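Local coordinates for uncharacterized protein (Pseudomonas aeruginosa, PDB 4NG2), which probably acts as an antiactivator of quorum sensing that binds the transcription factor LasR and blocks its activity, at residues F80-L85 against T92-A97. Residues are numbered along the deposited sequence; the frame is centred on the assembly and turned at random.
Sequences FGRDSL and TAFEVA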
# COMPACT_ATOMS: atom_id res chain seq x y z
N PHE E 80 6.93 -20.17 -6.18
CA PHE E 80 7.17 -20.71 -7.51
C PHE E 80 6.38 -20.01 -8.59
O PHE E 80 6.89 -19.80 -9.69
CB PHE E 80 7.00 -22.24 -7.56
CG PHE E 80 8.23 -22.96 -7.12
CD1 PHE E 80 8.46 -23.21 -5.77
CD2 PHE E 80 9.19 -23.33 -8.05
CE1 PHE E 80 9.61 -23.86 -5.34
CE2 PHE E 80 10.36 -23.99 -7.62
CZ PHE E 80 10.56 -24.25 -6.26
N GLY E 81 5.15 -19.61 -8.27
CA GLY E 81 4.34 -18.88 -9.22
C GLY E 81 4.88 -17.51 -9.60
O GLY E 81 4.92 -17.16 -10.78
N ARG E 82 5.27 -16.72 -8.60
CA ARG E 82 5.84 -15.39 -8.87
C ARG E 82 7.14 -15.48 -9.67
O ARG E 82 7.37 -14.71 -10.60
CB ARG E 82 6.12 -14.67 -7.55
CG ARG E 82 6.51 -13.23 -7.73
CD ARG E 82 6.83 -12.59 -6.39
NE ARG E 82 7.80 -13.37 -5.62
CZ ARG E 82 8.17 -13.04 -4.39
NH1 ARG E 82 7.66 -11.95 -3.84
NH2 ARG E 82 9.05 -13.77 -3.71
N ASP E 83 7.98 -16.45 -9.31
CA ASP E 83 9.27 -16.68 -9.97
C ASP E 83 9.11 -17.01 -11.47
O ASP E 83 10.05 -16.85 -12.24
CB ASP E 83 10.02 -17.81 -9.25
CG ASP E 83 11.38 -18.11 -9.86
OD1 ASP E 83 12.32 -17.30 -9.65
OD2 ASP E 83 11.51 -19.16 -10.53
N SER E 84 7.93 -17.44 -11.90
CA SER E 84 7.77 -17.78 -13.31
C SER E 84 7.47 -16.54 -14.14
O SER E 84 7.43 -16.60 -15.37
CB SER E 84 6.70 -18.84 -13.50
OG SER E 84 5.46 -18.38 -13.02
N LEU E 85 7.30 -15.41 -13.46
CA LEU E 85 7.06 -14.13 -14.15
C LEU E 85 8.32 -13.28 -14.19
O LEU E 85 8.99 -13.10 -13.18
CB LEU E 85 5.89 -13.39 -13.50
CG LEU E 85 4.59 -14.18 -13.63
CD1 LEU E 85 3.59 -13.81 -12.56
CD2 LEU E 85 4.02 -13.97 -15.00
N THR E 92 4.32 -8.28 -9.29
CA THR E 92 3.44 -7.65 -8.32
C THR E 92 1.99 -7.79 -8.74
O THR E 92 1.11 -7.77 -7.90
CB THR E 92 3.82 -6.17 -8.02
OG1 THR E 92 3.83 -5.40 -9.23
CG2 THR E 92 5.19 -6.10 -7.40
N ALA E 93 1.73 -7.95 -10.04
CA ALA E 93 0.37 -8.21 -10.48
C ALA E 93 -0.05 -9.58 -9.99
O ALA E 93 -1.18 -9.78 -9.54
CB ALA E 93 0.26 -8.12 -11.98
N PHE E 94 0.89 -10.52 -10.05
CA PHE E 94 0.64 -11.87 -9.59
C PHE E 94 0.44 -11.89 -8.08
O PHE E 94 -0.39 -12.63 -7.57
CB PHE E 94 1.80 -12.79 -9.99
CG PHE E 94 1.83 -14.11 -9.28
CD1 PHE E 94 2.26 -14.19 -7.97
CD2 PHE E 94 1.41 -15.26 -9.92
CE1 PHE E 94 2.29 -15.41 -7.30
CE2 PHE E 94 1.43 -16.48 -9.25
CZ PHE E 94 1.87 -16.55 -7.93
N GLU E 95 1.20 -11.08 -7.35
CA GLU E 95 1.07 -11.09 -5.89
C GLU E 95 -0.28 -10.53 -5.46
O GLU E 95 -0.93 -11.08 -4.58
CB GLU E 95 2.16 -10.24 -5.24
CG GLU E 95 3.57 -10.66 -5.54
CD GLU E 95 4.60 -9.73 -4.92
OE1 GLU E 95 4.29 -8.54 -4.68
OE2 GLU E 95 5.72 -10.21 -4.67
N VAL E 96 -0.66 -9.42 -6.09
CA VAL E 96 -1.92 -8.77 -5.80
C VAL E 96 -3.08 -9.74 -6.10
O VAL E 96 -3.96 -9.93 -5.26
CB VAL E 96 -2.08 -7.41 -6.54
CG1 VAL E 96 -3.50 -6.87 -6.40
CG2 VAL E 96 -1.12 -6.39 -5.98
N ALA E 97 -3.05 -10.41 -7.25
CA ALA E 97 -4.14 -11.32 -7.61
C ALA E 97 -4.24 -12.50 -6.65
O ALA E 97 -5.31 -12.79 -6.12
CB ALA E 97 -3.97 -11.82 -9.03
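Phe94 turns its ring toward Gly81 and Arg82 with CG anti to the backbone N (chi1 165°). Arg82 has the same kind of first torsion, and a bend at chi3 swings its guanidinium over to Glu95. The Phe94 ring lies with one face against the backbone of helix 74-83. Arg82 N is 3.5 Å from Phe94 CZ, and Gly81 C is 3.6 Å from the same atom. Both sit above the rim of the ring rather than its centre. Gly81 has no side chain between its backbone and the ring. Leu85 crosses Phe94 at about a right angle. Its CD1 is 3.3 Å from Phe94 CB and reaches the ring obliquely.

Beside this apolar patch, Arg82 NH1 donates to Glu95 OE2 at 2.7 Å in a salt bridge. The bond is fairly straight (160°) and lies in the guanidinium plane. The carboxylate is turned 44° from that plane. Arg82 CD also lies 3.1 Å from Glu95 OE2. Ser84 OG and Ser84 N both bond to Gly81 O.

The same charges meet Arg82 and Glu95 of the second subunit, forming a reciprocal salt-bridge cluster at the interface. The carboxylates probably offset the closeness of the two arginines. The contact joins the end of helix 74-83 to the early part of helix 88-107 across a short connection. Helix 52-66 packs alongside, with Lys57 on Leu85 and Gln61 on Phe94.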